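Long-range contacts in N-acetylgalactosaminyltransferase 7 (Homo sapiens, PDB 6IWR), which carries a glycosyl transferase family 2 domain of the GT-A clan, joined to a ricin-type beta-trefoil lectin domain: residues G234-Y239 / L331-R336; T266-D271 / S376-I381. All blocks are in the same frame, centred on the assembly; numbering follows the deposited sequence.

How the interactions relate
Interactions 1 and 2 are both buried in the mixed sheet of the transferase domain, and strand 264-274 is a direct neighbour of strand 332-335. They meet where Ala333 N probably hydrogen-bonds to Thr266 O, 2.8 Å apart, and where Leu331 packs on Val378. The four segments alternate along the chain, so the stretch between the two segments of each contact contains one segment of the other. Interaction 1 is antiparallel and largely apolar, with an aromatic pair, and its charged side chains, Glu335 and Arg336, find their polar partners outside the two segments. Interaction 2 is parallel and strongly twisted; it carries an ion pair across its strands and runs on to His380 beside the manganese ion.

Interaction 1 (G234-Y239 / L331-R336); sequences GQVLIY and LFAIER
The rings of Tyr239 and Phe332 lie nearly parallel, their planes 22° apart, but slid so far that they barely overlap, with centroids separated by 4.9 Å. Tyr239 CD2 sits over one face of Phe332, 3.4 Å from Phe332 CZ, while Ile334 CD1 meets the edge of the Phe332 ring in its plane. With chi1 at 64°, Phe332 holds its CG between backbone N and carbonyl carbon, which brings CZ of the ring up to Tyr239 CD2. The hydroxyl of Tyr239 bonds to Arg224 O.

The strands that carry the rings run antiparallel. Leu237 and Ile334 form a hydrogen-bonded pair, Leu237 N to Ile334 O at 2.9 Å and Ile334 N to Leu237 O at 3.1 Å. Near the other end, Arg336 N gives Gln235 O an almost straight bond of 2.9 Å, which carries the pairing into the first turn of helix 336-342. Arg336 then extends across Leu237, its CG 3.7 Å from Leu237 CG, and its guanidinium continues to Ala228 O. Ile238 CG1 and Ala333 CB touch at 4.1 Å on the face away from the rings.

Glu335 is the N-cap of helix 336-342, with OE1 on Phe338 N and OE2 in a salt bridge to Arg262. Phe339 of that helix packs on Leu237, Tyr239 and Ile334, and helix 251-260 lies against Ile238 and Ala333. Within the GT-A sheet, strand 236-240 is flanked by parallel strand 149-155 and antiparallel strand 332-335.

Interaction 2 (T266-D271 / S376-I381); sequences TVPLID and SRVGHI
Residues 266-271 and 376-381 run side by side as parallel strands of the mixed GT-A sheet, but their short axes diverge by 48°, a strong twist. The ladder is regular. Leu269 N bonds to Ser376 O at 2.8 Å, and Leu269 O accepts Val378 N at 3.0 Å. Two residues on, Asp271 N reaches Val378 O at 2.7 Å and Asp271 O takes the N-H of His380, so Leu269 bonds to the residues flanking Arg377 (Ser376 and Val378) and Asp271 to those flanking Gly379 (Val378 and His380). Just before this, Val267 bonds in the same parallel manner to Leu371 and Val373, so strand 264-274 passes from one strand partner to the next.

On one face of the sheet Asp271 and Arg377 form a side-on salt bridge. Arg377 NE meets Asp271 OD2 at 2.9 Å and Arg377 NH2 meets Asp271 OD1 at 3.0 Å, both through syn lone pairs. Carboxylate and guanidinium are nearly coplanar, and the paired bonds should fix the rotation of both groups. A bend in the arginine chain at chi3 (85°) turns the guanidinium toward the acid. Leu269 CD1 lies over one face of that guanidinium, offset toward its rim, while Leu132 touches both charged side chains.

Ile270 and Val378 point to the opposite face. Pro268 CB rests 3.7 Å from Val378 CG2, and Leu254 of helix 251-260 packs on both Pro268 and Ser376, whose hydroxyl bonds to Trp250 O. Beyond Val378 the strand leads to the metal site: the nearest side-chain atom of His380 is about 3 Å from the manganese ion, and its NE2 hydrogen-bonds to Asp241 OD2, while Ile270 CG2 lies against His380 CB at 3.8 Å.

Interaction 1 (G234-Y239 / L331-R336)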
ATOM      1  N   GLY A 234      -1.848   2.439 -43.899  1.00 28.83           N
ATOM      2  CA  GLY A 234      -1.666   1.014 -43.797  1.00 26.00           C
ATOM      3  C   GLY A 234      -2.952   0.225 -43.993  1.00 28.15           C
ATOM      4  O   GLY A 234      -4.079   0.660 -43.773  1.00 29.48           O
ATOM      5  N   GLN A 235      -2.791  -1.004 -44.431  1.00 26.91           N
ATOM      6  CA  GLN A 235      -3.970  -1.835 -44.530  1.00 27.34           C
ATOM      7  C   GLN A 235      -4.448  -2.310 -43.162  1.00 29.34           C
ATOM      8  O   GLN A 235      -5.662  -2.388 -42.939  1.00 33.04           O
ATOM      9  CB  GLN A 235      -3.684  -3.008 -45.461  1.00 28.99           C
ATOM     10  CG  GLN A 235      -3.326  -2.564 -46.871  1.00 28.33           C
ATOM     11  CD  GLN A 235      -2.815  -3.698 -47.729  1.00 32.12           C
ATOM     12  OE1 GLN A 235      -1.905  -4.429 -47.320  1.00 33.55           O
ATOM     13  NE2 GLN A 235      -3.404  -3.863 -48.924  1.00 27.85           N
ATOM     14  N   VAL A 236      -3.543  -2.620 -42.223  1.00 24.84           N
ATOM     15  CA  VAL A 236      -3.999  -2.959 -40.882  1.00 25.60           C
ATOM     16  C   VAL A 236      -3.437  -1.948 -39.901  1.00 24.57           C
ATOM     17  O   VAL A 236      -2.345  -1.407 -40.095  1.00 27.23           O
ATOM     18  CB  VAL A 236      -3.658  -4.408 -40.448  1.00 27.67           C
ATOM     19  CG1 VAL A 236      -3.378  -5.302 -41.647  1.00 29.29           C
ATOM     20  CG2 VAL A 236      -2.573  -4.466 -39.391  1.00 18.85           C
ATOM     21  N   LEU A 237      -4.228  -1.656 -38.863  1.00 20.62           N
ATOM     22  CA  LEU A 237      -3.776  -0.869 -37.724  1.00 20.40           C
ATOM     23  C   LEU A 237      -3.133  -1.786 -36.691  1.00 23.85           C
ATOM     24  O   LEU A 237      -3.690  -2.833 -36.360  1.00 27.05           O
ATOM     25  CB  LEU A 237      -4.943  -0.120 -37.093  1.00 20.83           C
ATOM     26  CG  LEU A 237      -5.648   0.896 -37.996  1.00 26.15           C
ATOM     27  CD1 LEU A 237      -6.986   1.282 -37.395  1.00 22.14           C
ATOM     28  CD2 LEU A 237      -4.729   2.135 -38.168  1.00 24.59           C
ATOM     29  N   ILE A 238      -1.949  -1.419 -36.211  1.00 23.12           N
ATOM     30  CA  ILE A 238      -1.320  -2.121 -35.102  1.00 23.22           C
ATOM     31  C   ILE A 238      -1.162  -1.103 -33.991  1.00 25.55           C
ATOM     32  O   ILE A 238      -0.372  -0.161 -34.122  1.00 25.48           O
ATOM     33  CB  ILE A 238       0.038  -2.738 -35.466  1.00 26.63           C
ATOM     34  CG1 ILE A 238      -0.059  -3.604 -36.727  1.00 25.49           C
ATOM     35  CG2 ILE A 238       0.572  -3.574 -34.262  1.00 24.38           C
ATOM     36  CD1 ILE A 238       1.197  -4.405 -37.016  1.00 20.74           C
ATOM     37  N   TYR A 239      -1.901  -1.289 -32.901  1.00 23.87           N
ATOM     38  CA  TYR A 239      -1.758  -0.421 -31.741  1.00 23.79           C
ATOM     39  C   TYR A 239      -0.662  -0.935 -30.814  1.00 24.31           C
ATOM     40  O   TYR A 239      -0.518  -2.144 -30.609  1.00 24.25           O
ATOM     41  CB  TYR A 239      -3.091  -0.317 -30.988  1.00 27.60           C
ATOM     42  CG  TYR A 239      -4.114   0.471 -31.745  1.00 24.47           C
ATOM     43  CD1 TYR A 239      -4.200   1.846 -31.588  1.00 22.32           C
ATOM     44  CD2 TYR A 239      -4.979  -0.157 -32.641  1.00 20.60           C
ATOM     45  CE1 TYR A 239      -5.134   2.601 -32.310  1.00 24.90           C
ATOM     46  CE2 TYR A 239      -5.911   0.571 -33.366  1.00 22.95           C
ATOM     47  CZ  TYR A 239      -5.983   1.960 -33.203  1.00 24.30           C
ATOM     48  OH  TYR A 239      -6.900   2.712 -33.922  1.00 25.00           O
ATOM     49  N   LEU A 331      -2.374  -3.571 -26.969  1.00 27.59           N
ATOM     50  CA  LEU A 331      -1.624  -4.029 -28.131  1.00 26.29           C
ATOM     51  C   LEU A 331      -2.498  -4.992 -28.920  1.00 27.76           C
ATOM     52  O   LEU A 331      -2.886  -6.045 -28.407  1.00 26.49           O
ATOM     53  CB  LEU A 331      -0.309  -4.723 -27.727  1.00 22.60           C
ATOM     54  CG  LEU A 331       0.550  -4.183 -26.570  1.00 38.09           C
ATOM     55  CD1 LEU A 331       1.875  -4.982 -26.411  1.00 32.51           C
ATOM     56  CD2 LEU A 331       0.814  -2.687 -26.637  1.00 27.21           C
ATOM     57  N   PHE A 332      -2.801  -4.641 -30.159  1.00 23.28           N
ATOM     58  CA  PHE A 332      -3.535  -5.558 -31.025  1.00 25.03           C
ATOM     59  C   PHE A 332      -3.359  -5.105 -32.475  1.00 25.38           C
ATOM     60  O   PHE A 332      -2.776  -4.052 -32.757  1.00 25.53           O
ATOM     61  CB  PHE A 332      -5.017  -5.660 -30.619  1.00 23.40           C
ATOM     62  CG  PHE A 332      -5.793  -4.375 -30.765  1.00 22.75           C
ATOM     63  CD1 PHE A 332      -5.705  -3.382 -29.799  1.00 24.52           C
ATOM     64  CD2 PHE A 332      -6.633  -4.176 -31.847  1.00 23.60           C
ATOM     65  CE1 PHE A 332      -6.412  -2.212 -29.900  1.00 20.03           C
ATOM     66  CE2 PHE A 332      -7.355  -2.986 -31.960  1.00 26.70           C
ATOM     67  CZ  PHE A 332      -7.233  -2.003 -30.969  1.00 21.61           C
ATOM     68  N   ALA A 333      -3.882  -5.914 -33.391  1.00 26.53           N
ATOM     69  CA  ALA A 333      -3.908  -5.609 -34.817  1.00 24.63           C
ATOM     70  C   ALA A 333      -5.286  -5.955 -35.369  1.00 27.89           C
ATOM     71  O   ALA A 333      -5.819  -7.030 -35.070  1.00 31.87           O
ATOM     72  CB  ALA A 333      -2.805  -6.392 -35.549  1.00 21.83           C
ATOM     73  N   ILE A 334      -5.883  -5.030 -36.133  1.00 33.70           N
ATOM     74  CA  ILE A 334      -7.089  -5.286 -36.920  1.00 30.11           C
ATOM     75  C   ILE A 334      -6.884  -4.697 -38.293  1.00 27.40           C
ATOM     76  O   ILE A 334      -6.195  -3.687 -38.460  1.00 27.20           O
ATOM     77  CB  ILE A 334      -8.402  -4.675 -36.378  1.00 29.84           C
ATOM     78  CG1 ILE A 334      -8.184  -3.531 -35.426  1.00 30.79           C
ATOM     79  CG2 ILE A 334      -9.396  -5.713 -35.829  1.00 29.15           C
ATOM     80  CD1 ILE A 334      -9.563  -3.271 -34.772  1.00 45.56           C
ATOM     81  N   GLU A 335      -7.562  -5.304 -39.271  1.00 25.71           N
ATOM     82  CA  GLU A 335      -7.662  -4.672 -40.573  1.00 28.02           C
ATOM     83  C   GLU A 335      -8.391  -3.343 -40.413  1.00 29.30           C
ATOM     84  O   GLU A 335      -9.373  -3.237 -39.674  1.00 26.72           O
ATOM     85  CB  GLU A 335      -8.377  -5.590 -41.550  1.00 27.51           C
ATOM     86  CG  GLU A 335      -8.145  -5.265 -43.001  1.00 28.55           C
ATOM     87  CD  GLU A 335      -9.454  -5.056 -43.738  1.00 38.32           C
ATOM     88  OE1 GLU A 335     -10.273  -4.251 -43.230  1.00 35.28           O
ATOM     89  OE2 GLU A 335      -9.661  -5.714 -44.800  1.00 36.37           O
ATOM     90  N   ARG A 336      -7.886  -2.306 -41.042  1.00 28.81           N
ATOM     91  CA  ARG A 336      -8.360  -0.968 -40.765  1.00 29.63           C
ATOM     92  C   ARG A 336      -9.820  -0.703 -41.099  1.00 29.75           C
ATOM     93  O   ARG A 336     -10.511  -0.036 -40.368  1.00 26.62           O
ATOM     94  CB  ARG A 336      -7.464   0.042 -41.458  1.00 28.26           C
ATOM     95  CG  ARG A 336      -7.684   1.453 -40.990  1.00 30.42           C
ATOM     96  CD  ARG A 336      -7.079   2.420 -41.955  1.00 28.82           C
ATOM     97  NE  ARG A 336      -7.326   3.784 -41.569  1.00 28.16           N
ATOM     98  CZ  ARG A 336      -8.207   4.555 -42.166  1.00 32.27           C
ATOM     99  NH1 ARG A 336      -8.919   4.067 -43.152  1.00 30.23           N
ATOM    100  NH2 ARG A 336      -8.382   5.791 -41.767  1.00 28.26           N
TER

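Interaction 2 (T266-D271 / S376-I381)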
ATOM      1  N   THR A 266      -5.906  -9.668 -34.210  1.00 29.48           N
ATOM      2  CA  THR A 266      -4.753 -10.413 -33.756  1.00 25.13           C
ATOM      3  C   THR A 266      -4.110  -9.716 -32.566  1.00 27.67           C
ATOM      4  O   THR A 266      -4.166  -8.484 -32.447  1.00 24.73           O
ATOM      5  CB  THR A 266      -3.784 -10.548 -34.914  1.00 29.50           C
ATOM      6  OG1 THR A 266      -4.081 -11.775 -35.579  1.00 37.83           O
ATOM      7  CG2 THR A 266      -2.466 -10.668 -34.430  1.00 28.54           C
ATOM      8  N   VAL A 267      -3.507 -10.513 -31.681  1.00 23.39           N
ATOM      9  CA  VAL A 267      -2.914 -10.004 -30.450  1.00 24.05           C
ATOM     10  C   VAL A 267      -1.592 -10.716 -30.181  1.00 23.83           C
ATOM     11  O   VAL A 267      -1.556 -11.938 -30.087  1.00 22.52           O
ATOM     12  CB  VAL A 267      -3.850 -10.170 -29.239  1.00 24.84           C
ATOM     13  CG1 VAL A 267      -3.356  -9.312 -28.098  1.00 20.83           C
ATOM     14  CG2 VAL A 267      -5.296  -9.820 -29.605  1.00 23.26           C
ATOM     15  N   PRO A 268      -0.485  -9.994 -30.067  1.00 22.59           N
ATOM     16  CA  PRO A 268       0.768 -10.632 -29.649  1.00 24.14           C
ATOM     17  C   PRO A 268       0.708 -11.067 -28.189  1.00 25.26           C
ATOM     18  O   PRO A 268      -0.073 -10.549 -27.392  1.00 24.19           O
ATOM     19  CB  PRO A 268       1.797  -9.514 -29.837  1.00 24.30           C
ATOM     20  CG  PRO A 268       0.989  -8.263 -29.525  1.00 24.12           C
ATOM     21  CD  PRO A 268      -0.380  -8.529 -30.129  1.00 20.17           C
ATOM     22  N   LEU A 269       1.542 -12.039 -27.839  1.00 24.42           N
ATOM     23  CA  LEU A 269       1.776 -12.309 -26.429  1.00 22.46           C
ATOM     24  C   LEU A 269       2.520 -11.127 -25.816  1.00 25.20           C
ATOM     25  O   LEU A 269       3.587 -10.727 -26.300  1.00 28.04           O
ATOM     26  CB  LEU A 269       2.574 -13.593 -26.228  1.00 23.31           C
ATOM     27  CG  LEU A 269       1.909 -14.885 -26.711  1.00 28.27           C
ATOM     28  CD1 LEU A 269       2.561 -16.114 -26.059  1.00 24.70           C
ATOM     29  CD2 LEU A 269       0.421 -14.853 -26.461  1.00 21.48           C
ATOM     30  N   ILE A 270       1.940 -10.543 -24.773  1.00 24.55           N
ATOM     31  CA  ILE A 270       2.483  -9.343 -24.159  1.00 22.97           C
ATOM     32  C   ILE A 270       3.398  -9.771 -23.021  1.00 28.24           C
ATOM     33  O   ILE A 270       2.923 -10.305 -22.018  1.00 28.30           O
ATOM     34  CB  ILE A 270       1.371  -8.425 -23.648  1.00 22.12           C
ATOM     35  CG1 ILE A 270       0.409  -8.071 -24.786  1.00 27.60           C
ATOM     36  CG2 ILE A 270       1.973  -7.158 -23.055  1.00 22.28           C
ATOM     37  CD1 ILE A 270      -0.623  -7.025 -24.380  1.00 22.57           C
ATOM     38  N   ASP A 271       4.700  -9.508 -23.166  1.00 27.53           N
ATOM     39  CA  ASP A 271       5.742  -9.852 -22.204  1.00 27.07           C
ATOM     40  C   ASP A 271       6.047  -8.656 -21.302  1.00 28.20           C
ATOM     41  O   ASP A 271       5.785  -7.511 -21.667  1.00 28.46           O
ATOM     42  CB  ASP A 271       7.038 -10.290 -22.914  1.00 26.71           C
ATOM     43  CG  ASP A 271       6.917 -11.647 -23.610  1.00 29.52           C
ATOM     44  OD1 ASP A 271       6.129 -12.501 -23.133  1.00 35.35           O
ATOM     45  OD2 ASP A 271       7.609 -11.855 -24.640  1.00 28.95           O
ATOM     46  N   SER A 376       4.196 -13.970 -32.110  1.00 23.65           N
ATOM     47  CA  SER A 376       4.344 -12.522 -32.097  1.00 23.08           C
ATOM     48  C   SER A 376       4.374 -12.081 -30.639  1.00 21.92           C
ATOM     49  O   SER A 376       3.416 -12.305 -29.897  1.00 24.24           O
ATOM     50  CB  SER A 376       3.212 -11.859 -32.882  1.00 24.83           C
ATOM     51  OG  SER A 376       3.413 -10.453 -33.045  1.00 26.52           O
ATOM     52  N   ARG A 377       5.480 -11.472 -30.223  1.00 24.10           N
ATOM     53  CA  ARG A 377       5.702 -11.117 -28.829  1.00 23.46           C
ATOM     54  C   ARG A 377       6.091  -9.654 -28.748  1.00 25.61           C
ATOM     55  O   ARG A 377       6.811  -9.146 -29.612  1.00 25.54           O
ATOM     56  CB  ARG A 377       6.778 -11.976 -28.183  1.00 19.90           C
ATOM     57  CG  ARG A 377       6.455 -13.442 -28.242  1.00 27.35           C
ATOM     58  CD  ARG A 377       7.388 -14.242 -27.355  1.00 28.89           C
ATOM     59  NE  ARG A 377       6.958 -14.307 -25.959  1.00 31.14           N
ATOM     60  CZ  ARG A 377       6.519 -15.416 -25.364  1.00 32.11           C
ATOM     61  NH1 ARG A 377       6.439 -16.554 -26.043  1.00 28.32           N
ATOM     62  NH2 ARG A 377       6.183 -15.384 -24.084  1.00 31.90           N
ATOM     63  N   VAL A 378       5.582  -8.977 -27.725  1.00 25.84           N
ATOM     64  CA  VAL A 378       5.891  -7.580 -27.499  1.00 23.19           C
ATOM     65  C   VAL A 378       6.076  -7.378 -26.012  1.00 29.00           C
ATOM     66  O   VAL A 378       5.293  -7.895 -25.207  1.00 30.57           O
ATOM     67  CB  VAL A 378       4.799  -6.645 -28.029  1.00 26.13           C
ATOM     68  CG1 VAL A 378       5.246  -5.199 -27.834  1.00 24.84           C
ATOM     69  CG2 VAL A 378       4.505  -6.962 -29.491  1.00 22.22           C
ATOM     70  N   GLY A 379       7.133  -6.650 -25.654  1.00 24.54           N
ATOM     71  CA  GLY A 379       7.379  -6.312 -24.276  1.00 23.43           C
ATOM     72  C   GLY A 379       6.741  -4.975 -23.934  1.00 29.88           C
ATOM     73  O   GLY A 379       6.769  -4.025 -24.720  1.00 31.93           O
ATOM     74  N   HIS A 380       6.152  -4.923 -22.739  1.00 30.89           N
ATOM     75  CA  HIS A 380       5.439  -3.762 -22.225  1.00 27.32           C
ATOM     76  C   HIS A 380       6.052  -3.459 -20.868  1.00 27.37           C
ATOM     77  O   HIS A 380       6.155  -4.356 -20.027  1.00 26.39           O
ATOM     78  CB  HIS A 380       3.922  -4.060 -22.127  1.00 25.56           C
ATOM     79  CG  HIS A 380       3.108  -2.956 -21.518  1.00 28.45           C
ATOM     80  ND1 HIS A 380       2.752  -2.945 -20.190  1.00 34.64           N
ATOM     81  CD2 HIS A 380       2.584  -1.827 -22.053  1.00 36.56           C
ATOM     82  CE1 HIS A 380       2.059  -1.848 -19.924  1.00 39.72           C
ATOM     83  NE2 HIS A 380       1.938  -1.150 -21.040  1.00 43.47           N
ATOM     84  N   ILE A 381       6.507  -2.222 -20.663  1.00 27.73           N
ATOM     85  CA  ILE A 381       7.072  -1.869 -19.364  1.00 29.11           C
ATOM     86  C   ILE A 381       5.952  -1.709 -18.353  1.00 35.02           C
ATOM     87  O   ILE A 381       4.949  -1.032 -18.610  1.00 33.06           O
ATOM     88  CB  ILE A 381       7.888  -0.576 -19.429  1.00 28.26           C
ATOM     89  CG1 ILE A 381       8.757  -0.536 -20.680  1.00 30.64           C
ATOM     90  CG2 ILE A 381       8.712  -0.457 -18.158  1.00 33.50           C
ATOM     91  CD1 ILE A 381       9.435   0.783 -20.888  1.00 27.21           C
TER